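Local coordinates for uncharacterized protein (Chaetomium thermophilum, PDB 3LPZ) that adopts an alpha-solenoid fold and, as a Get4 protein of the Get pathway, probably binds Get5 and takes part in tail-anchored protein biogenesis, at residues A[54-59]-A[97-102]; A[80-85]-A[115-120]. One frame throughout, in Å; residues are numbered along the deposited sequence. Where two conformers were deposited one is given.

Interaction 1: A[54-59]-A[97-102]; sequences AVDILA and RGKLLG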
ATOM      1  N   ALA A  54      22.464  20.277  -9.602  1.00 21.51           N
ATOM      2  CA  ALA A  54      21.155  20.767  -9.219  1.00 21.30           C
ATOM      3  C   ALA A  54      20.561  19.867  -8.131  1.00 21.11           C
ATOM      4  O   ALA A  54      19.997  20.363  -7.161  1.00 20.32           O
ATOM      5  CB  ALA A  54      20.222  20.816 -10.423  1.00 21.18           C
ATOM      6  N   VAL A  55      20.673  18.547  -8.323  1.00 20.72           N
ATOM      7  CA  VAL A  55      20.150  17.566  -7.386  1.00 20.66           C
ATOM      8  C   VAL A  55      20.819  17.670  -6.014  1.00 21.70           C
ATOM      9  O   VAL A  55      20.127  17.642  -4.987  1.00 22.39           O
ATOM     10  CB  VAL A  55      20.263  16.098  -7.956  1.00 20.70           C
ATOM     11  CG1 VAL A  55      20.158  15.036  -6.824  1.00 19.04           C
ATOM     12  CG2 VAL A  55      19.203  15.851  -9.011  1.00 19.69           C
ATOM     13  N   ASP A  56      22.148  17.763  -5.980  1.00 22.25           N
ATOM     14  CA  ASP A  56      22.859  17.805  -4.692  0.50 22.84           C
ATOM     15  C   ASP A  56      22.447  19.075  -3.947  1.00 22.87           C
ATOM     16  O   ASP A  56      22.171  19.028  -2.752  1.00 23.31           O
ATOM     17  CB  ASP A  56      24.382  17.778  -4.869  0.50 23.13           C
ATOM     18  CG  ASP A  56      24.927  16.394  -5.219  0.50 24.50           C
ATOM     19  OD1 ASP A  56      24.225  15.376  -5.066  0.50 25.35           O
ATOM     20  OD2 ASP A  56      26.083  16.326  -5.669  0.50 27.06           O
ATOM     21  N   ILE A  57      22.385  20.196  -4.665  1.00 21.86           N
ATOM     22  CA  ILE A  57      21.959  21.467  -4.072  1.00 21.42           C
ATOM     23  C   ILE A  57      20.535  21.398  -3.499  1.00 20.67           C
ATOM     24  O   ILE A  57      20.315  21.726  -2.327  1.00 21.27           O
ATOM     25  CB  ILE A  57      22.081  22.637  -5.076  1.00 21.37           C
ATOM     26  CG1 ILE A  57      23.571  22.883  -5.386  1.00 21.51           C
ATOM     27  CG2 ILE A  57      21.410  23.919  -4.514  1.00 20.80           C
ATOM     28  CD1 ILE A  57      23.811  23.688  -6.643  1.00 21.60           C
ATOM     29  N   LEU A  58      19.579  20.975  -4.321  1.00 18.85           N
ATOM     30  CA  LEU A  58      18.180  20.880  -3.863  1.00 18.61           C
ATOM     31  C   LEU A  58      18.005  19.902  -2.697  1.00 19.09           C
ATOM     32  O   LEU A  58      17.298  20.210  -1.721  1.00 18.69           O
ATOM     33  CB  LEU A  58      17.251  20.493  -5.040  1.00 17.83           C
ATOM     34  CG  LEU A  58      17.151  21.611  -6.087  1.00 16.93           C
ATOM     35  CD1 LEU A  58      16.443  21.129  -7.356  1.00 16.38           C
ATOM     36  CD2 LEU A  58      16.439  22.827  -5.515  1.00 16.53           C
ATOM     37  N   ALA A  59      18.609  18.716  -2.799  1.00 19.48           N
ATOM     38  CA  ALA A  59      18.457  17.719  -1.724  1.00 20.56           C
ATOM     39  C   ALA A  59      19.077  18.208  -0.406  1.00 20.92           C
ATOM     40  O   ALA A  59      18.467  18.064   0.637  1.00 20.21           O
ATOM     41  CB  ALA A  59      19.056  16.315  -2.140  1.00 20.68           C
ATOM     42  N   ARG A  97      16.633   7.415  -4.766  1.00 18.05           N
ATOM     43  CA  ARG A  97      15.646   7.001  -3.773  1.00 16.96           C
ATOM     44  C   ARG A  97      16.145   7.462  -2.387  1.00 17.06           C
ATOM     45  O   ARG A  97      15.350   7.920  -1.583  1.00 16.60           O
ATOM     46  CB  ARG A  97      15.436   5.473  -3.769  1.00 17.05           C
ATOM     47  CG  ARG A  97      14.314   4.994  -2.810  1.00 16.64           C
ATOM     48  CD  ARG A  97      14.368   3.450  -2.541  1.00 16.58           C
ATOM     49  NE  ARG A  97      14.091   2.708  -3.785  1.00 16.29           N
ATOM     50  CZ  ARG A  97      14.998   2.036  -4.502  1.00 18.92           C
ATOM     51  NH1 ARG A  97      16.289   1.937  -4.107  1.00 16.71           N
ATOM     52  NH2 ARG A  97      14.601   1.445  -5.627  1.00 18.84           N
ATOM     53  N   GLY A  98      17.441   7.303  -2.097  1.00 16.60           N
ATOM     54  CA  GLY A  98      17.956   7.699  -0.783  1.00 16.41           C
ATOM     55  C   GLY A  98      17.768   9.193  -0.497  1.00 17.00           C
ATOM     56  O   GLY A  98      17.441   9.596   0.628  1.00 17.31           O
ATOM     57  N   LYS A  99      17.983  10.027  -1.507  1.00 16.56           N
ATOM     58  CA  LYS A  99      17.771  11.476  -1.329  1.00 17.51           C
ATOM     59  C   LYS A  99      16.304  11.782  -1.047  1.00 17.02           C
ATOM     60  O   LYS A  99      15.992  12.651  -0.220  1.00 17.42           O
ATOM     61  CB  LYS A  99      18.261  12.251  -2.551  1.00 16.99           C
ATOM     62  CG  LYS A  99      19.769  12.263  -2.670  1.00 19.61           C
ATOM     63  CD  LYS A  99      20.237  13.058  -3.899  1.00 23.10           C
ATOM     64  CE  LYS A  99      21.764  12.933  -4.123  1.00 23.31           C
ATOM     65  NZ  LYS A  99      22.168  11.577  -4.599  1.00 25.57           N
ATOM     66  N   LEU A 100      15.400  11.099  -1.752  1.00 16.79           N
ATOM     67  CA  LEU A 100      13.955  11.350  -1.574  1.00 16.63           C
ATOM     68  C   LEU A 100      13.488  10.884  -0.187  1.00 17.05           C
ATOM     69  O   LEU A 100      12.701  11.591   0.472  1.00 16.81           O
ATOM     70  CB  LEU A 100      13.125  10.725  -2.707  1.00 15.87           C
ATOM     71  CG  LEU A 100      13.396  11.364  -4.088  1.00 17.16           C
ATOM     72  CD1 LEU A 100      12.706  10.568  -5.203  1.00 20.92           C
ATOM     73  CD2 LEU A 100      12.904  12.824  -4.147  1.00 17.68           C
ATOM     74  N   LEU A 101      13.997   9.733   0.264  1.00 16.30           N
ATOM     75  CA  LEU A 101      13.679   9.245   1.629  1.00 17.94           C
ATOM     76  C   LEU A 101      14.260  10.156   2.697  1.00 18.37           C
ATOM     77  O   LEU A 101      13.648  10.355   3.743  1.00 19.09           O
ATOM     78  CB  LEU A 101      14.169   7.786   1.845  1.00 17.92           C
ATOM     79  CG  LEU A 101      13.449   6.746   0.987  1.00 17.95           C
ATOM     80  CD1 LEU A 101      14.177   5.424   1.103  1.00 20.17           C
ATOM     81  CD2 LEU A 101      11.960   6.587   1.424  1.00 20.36           C
ATOM     82  N   GLY A 102      15.437  10.722   2.434  1.00 18.84           N
ATOM     83  CA  GLY A 102      16.024  11.680   3.366  1.00 19.58           C
ATOM     84  C   GLY A 102      15.112  12.899   3.539  1.00 20.01           C
ATOM     85  O   GLY A 102      14.959  13.415   4.670  1.00 21.81           O
TER
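Two next-but-one helices of the Get4 alpha-solenoid, 51-67 and 94-104, meet where Lys-99 of the second reaches Val-55 and Ala-59 of the first. The axes of the short segments run nearly in the same direction, 19° apart, and come no closer than 11.0 Å; the smallest CA–CA separation, Ala-59 to Lys-99, is 6.3 Å. Only 142 Å² is buried in all, and every contact across the segments runs through Lys-99. CG of Lys-99 stands anti to the carbonyl carbon (chi1 -71°) and the next two torsions are extended, which carries the aliphatic chain across the gap. A bend at chi4 (71°) then turns the amine; NZ stays 4.3 Å from Asp-56 OD1, beyond salt-bridge range, and since Asp-56 was modelled in two conformers this attraction is doubtful. The contact is therefore chiefly apolar, although the chain belongs to a lysine. It crosses the Val-55 side chain at about a right angle, CD lying 3.5 Å from Val-55 CG1. Ala-59, one turn along the same helix, meets the chain from its methyl, CB to Lys-99 CD at 3.9 Å.

Interaction 2: A[80-85]-A[115-120]; sequences LLVDTF and KRFVKE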
ATOM      1  N   LEU A  80      10.623  20.292  -5.998  1.00 19.32           N
ATOM      2  CA  LEU A  80      11.469  20.721  -7.121  0.50 19.26           C
ATOM      3  C   LEU A  80      12.526  19.648  -7.424  1.00 19.36           C
ATOM      4  O   LEU A  80      12.895  19.426  -8.565  1.00 19.51           O
ATOM      5  CB  LEU A  80      12.143  22.062  -6.790  0.50 19.10           C
ATOM      6  CG  LEU A  80      12.915  22.781  -7.899  0.50 18.37           C
ATOM      7  CD1 LEU A  80      12.055  22.918  -9.162  0.50 18.09           C
ATOM      8  CD2 LEU A  80      13.434  24.158  -7.414  0.50 17.80           C
ATOM      9  N   LEU A  81      12.999  18.976  -6.377  1.00 19.01           N
ATOM     10  CA  LEU A  81      13.985  17.933  -6.518  1.00 18.51           C
ATOM     11  C   LEU A  81      13.419  16.797  -7.381  1.00 18.42           C
ATOM     12  O   LEU A  81      14.109  16.278  -8.262  1.00 17.68           O
ATOM     13  CB  LEU A  81      14.406  17.402  -5.135  1.00 18.84           C
ATOM     14  CG  LEU A  81      15.288  16.131  -5.110  1.00 19.97           C
ATOM     15  CD1 LEU A  81      16.637  16.397  -5.832  1.00 20.82           C
ATOM     16  CD2 LEU A  81      15.493  15.601  -3.667  1.00 18.09           C
ATOM     17  N   VAL A  82      12.179  16.392  -7.101  1.00 18.89           N
ATOM     18  CA  VAL A  82      11.527  15.352  -7.905  1.00 19.18           C
ATOM     19  C   VAL A  82      11.391  15.853  -9.336  1.00 20.28           C
ATOM     20  O   VAL A  82      11.655  15.101 -10.270  1.00 19.59           O
ATOM     21  CB  VAL A  82      10.104  14.978  -7.393  1.00 18.98           C
ATOM     22  CG1 VAL A  82       9.454  13.935  -8.332  1.00 18.97           C
ATOM     23  CG2 VAL A  82      10.172  14.430  -5.966  1.00 18.27           C
ATOM     24  N   ASP A  83      10.958  17.098  -9.548  1.00 21.05           N
ATOM     25  CA  ASP A  83      10.799  17.586 -10.916  0.50 22.60           C
ATOM     26  C   ASP A  83      12.155  17.633 -11.643  1.00 22.21           C
ATOM     27  O   ASP A  83      12.240  17.465 -12.864  1.00 22.35           O
ATOM     28  CB  ASP A  83      10.070  18.935 -10.920  0.50 23.51           C
ATOM     29  CG  ASP A  83       8.557  18.766 -10.816  0.50 25.83           C
ATOM     30  OD1 ASP A  83       7.929  18.156 -11.726  0.50 28.98           O
ATOM     31  OD2 ASP A  83       7.980  19.232  -9.823  0.50 29.10           O
ATOM     32  N   THR A  84      13.217  17.852 -10.865  1.00 21.36           N
ATOM     33  CA  THR A  84      14.561  17.870 -11.405  1.00 20.57           C
ATOM     34  C   THR A  84      14.951  16.468 -11.867  1.00 20.20           C
ATOM     35  O   THR A  84      15.548  16.336 -12.928  1.00 20.22           O
ATOM     36  CB  THR A  84      15.568  18.442 -10.382  1.00 20.91           C
ATOM     37  OG1 THR A  84      15.196  19.804 -10.096  1.00 20.36           O
ATOM     38  CG2 THR A  84      17.002  18.423 -10.932  1.00 19.80           C
ATOM     39  N   PHE A  85      14.608  15.434 -11.087  1.00 19.56           N
ATOM     40  CA  PHE A  85      14.877  14.031 -11.482  1.00 20.21           C
ATOM     41  C   PHE A  85      14.152  13.719 -12.797  1.00 20.33           C
ATOM     42  O   PHE A  85      14.701  13.092 -13.698  1.00 20.13           O
ATOM     43  CB  PHE A  85      14.421  13.041 -10.391  1.00 19.22           C
ATOM     44  CG  PHE A  85      15.383  12.891  -9.205  1.00 20.89           C
ATOM     45  CD1 PHE A  85      16.759  13.029  -9.347  1.00 22.19           C
ATOM     46  CD2 PHE A  85      14.894  12.544  -7.951  1.00 23.46           C
ATOM     47  CE1 PHE A  85      17.636  12.862  -8.237  1.00 22.57           C
ATOM     48  CE2 PHE A  85      15.764  12.379  -6.839  1.00 23.15           C
ATOM     49  CZ  PHE A  85      17.130  12.531  -6.997  1.00 20.89           C
ATOM     50  N   LYS A 115       2.025  15.890   1.357  1.00 24.40           N
ATOM     51  CA  LYS A 115       1.052  15.188   0.501  1.00 25.91           C
ATOM     52  C   LYS A 115       1.422  15.308  -0.981  1.00 24.89           C
ATOM     53  O   LYS A 115       1.413  14.316  -1.714  1.00 25.45           O
ATOM     54  CB  LYS A 115      -0.367  15.764   0.683  1.00 26.73           C
ATOM     55  CG  LYS A 115      -0.960  15.645   2.085  1.00 31.94           C
ATOM     56  CD  LYS A 115      -2.333  16.358   2.156  1.00 37.48           C
ATOM     57  CE  LYS A 115      -3.150  15.940   3.387  1.00 40.96           C
ATOM     58  NZ  LYS A 115      -2.343  15.992   4.644  1.00 44.08           N
ATOM     59  N   ARG A 116       1.711  16.528  -1.408  1.00 24.30           N
ATOM     60  CA  ARG A 116       2.174  16.788  -2.778  0.50 24.26           C
ATOM     61  C   ARG A 116       3.510  16.080  -3.031  1.00 22.82           C
ATOM     62  O   ARG A 116       3.685  15.449  -4.064  1.00 22.16           O
ATOM     63  CB  ARG A 116       2.316  18.295  -3.034  0.50 25.15           C
ATOM     64  CG  ARG A 116       2.617  18.699  -4.501  0.50 28.63           C
ATOM     65  CD  ARG A 116       2.844  20.213  -4.589  0.50 34.01           C
ATOM     66  NE  ARG A 116       3.239  20.690  -5.919  0.50 37.69           N
ATOM     67  CZ  ARG A 116       3.143  19.976  -7.034  0.50 38.02           C
ATOM     68  NH1 ARG A 116       2.653  18.748  -6.984  0.50 38.22           N
ATOM     69  NH2 ARG A 116       3.535  20.489  -8.193  0.50 36.01           N
ATOM     70  N   PHE A 117       4.445  16.180  -2.088  1.00 21.08           N
ATOM     71  CA  PHE A 117       5.752  15.536  -2.258  1.00 19.33           C
ATOM     72  C   PHE A 117       5.575  14.025  -2.472  1.00 19.22           C
ATOM     73  O   PHE A 117       6.178  13.452  -3.391  1.00 19.19           O
ATOM     74  CB  PHE A 117       6.673  15.805  -1.071  1.00 18.92           C
ATOM     75  CG  PHE A 117       7.982  15.090  -1.158  1.00 18.69           C
ATOM     76  CD1 PHE A 117       8.942  15.464  -2.111  1.00 17.62           C
ATOM     77  CD2 PHE A 117       8.252  13.999  -0.320  1.00 18.52           C
ATOM     78  CE1 PHE A 117      10.184  14.783  -2.205  1.00 17.15           C
ATOM     79  CE2 PHE A 117       9.488  13.314  -0.418  1.00 19.82           C
ATOM     80  CZ  PHE A 117      10.454  13.721  -1.365  1.00 18.06           C
ATOM     81  N   VAL A 118       4.739  13.389  -1.645  1.00 18.27           N
ATOM     82  CA  VAL A 118       4.552  11.938  -1.725  1.00 18.41           C
ATOM     83  C   VAL A 118       3.948  11.563  -3.068  1.00 18.98           C
ATOM     84  O   VAL A 118       4.416  10.627  -3.726  1.00 18.46           O
ATOM     85  CB  VAL A 118       3.715  11.360  -0.531  1.00 18.33           C
ATOM     86  CG1 VAL A 118       3.158   9.934  -0.852  1.00 17.36           C
ATOM     87  CG2 VAL A 118       4.589  11.345   0.767  1.00 18.32           C
ATOM     88  N   LYS A 119       2.915  12.299  -3.475  1.00 19.90           N
ATOM     89  CA  LYS A 119       2.314  12.097  -4.780  1.00 21.85           C
ATOM     90  C   LYS A 119       3.331  12.222  -5.927  1.00 20.76           C
ATOM     91  O   LYS A 119       3.381  11.352  -6.811  1.00 20.56           O
ATOM     92  CB  LYS A 119       1.171  13.092  -4.975  1.00 23.24           C
ATOM     93  CG  LYS A 119       0.191  12.734  -6.051  1.00 30.38           C
ATOM     94  CD  LYS A 119       0.542  13.349  -7.407  1.00 38.52           C
ATOM     95  CE  LYS A 119      -0.626  13.165  -8.395  1.00 43.02           C
ATOM     96  NZ  LYS A 119      -0.132  12.751  -9.754  1.00 47.24           N
ATOM     97  N   GLU A 120       4.133  13.288  -5.911  1.00 19.42           N
ATOM     98  CA  GLU A 120       5.093  13.519  -6.995  1.00 19.28           C
ATOM     99  C   GLU A 120       6.158  12.431  -7.049  1.00 18.73           C
ATOM    100  O   GLU A 120       6.474  11.925  -8.134  1.00 18.36           O
ATOM    101  CB  GLU A 120       5.744  14.910  -6.895  1.00 20.60           C
ATOM    102  CG  GLU A 120       4.730  16.081  -7.069  1.00 22.72           C
ATOM    103  CD  GLU A 120       4.090  16.156  -8.469  1.00 28.42           C
ATOM    104  OE1 GLU A 120       4.648  15.637  -9.463  1.00 30.38           O
ATOM    105  OE2 GLU A 120       3.008  16.743  -8.573  1.00 31.27           O
TER
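Segments 80-85 and 115-120 are both helical and run in the same general N-to-C sense; their backbones come nearest at Val-82 and Glu-120, whose CA atoms are 6.8 Å apart. Val-82 fills this gap, its CB directed at the other helix and its two methyls sharing the work. CG1, anti to the backbone N (chi1 177°), rests against the main chain of Glu-120, 3.6 Å from its O, and also lies 4.1 Å from Glu-120 CB. The other methyl, CG2, approaches the Phe-117 ring obliquely and is 3.8 Å from CE1. All of this is van der Waals packing, and the total buried surface is 199 Å². Two side-chain bonds stay inside a helix. In the first, Leu-80 O accepts from both Thr-84 N and Thr-84 OG1, which reach it from opposite faces of the carbonyl plane, the hydroxyl at 2.8 Å. In the second, Arg-116 NH1 forms a salt bridge to Glu-120 OE2, meeting it on the anti side and 29° out of the carboxylate plane, although Arg-116 has a second conformer and this geometry is less certain. A polar link between the helices comes from Arg-86 of helix 71-88, which binds Glu-120 OE1; within its own helix it also pairs with Asp-83 OD1, a residue modelled in two conformers. The contact joins next-but-one helices of the solenoid, 71-88 and 112-128, while the intervening helix 94-104 lays Leu-100 against both Val-82 and Phe-117, and helix 136-148 packs on Val-118.

Along the chain the segments alternate, 54-59, 80-85, 97-102, 115-120, so interaction 1 spans helix 71-88 and interaction 2 spans helix 94-104. Each contact thus links next-but-one helices, and the two interlock through four consecutive helices of the solenoid. Their centres lie 11 Å apart, on one side of the chain's centre. Direct packing between them supports a common core: Val-55 CG2 is 3.5 Å from Phe-85 CE1, and Leu-100 CD2 is 3.7 Å from Val-82 CG2. Side chains of neighbouring helices therefore continue what the next-but-one contacts begin, consistent with a continuous superhelical stack within the Get4 family region.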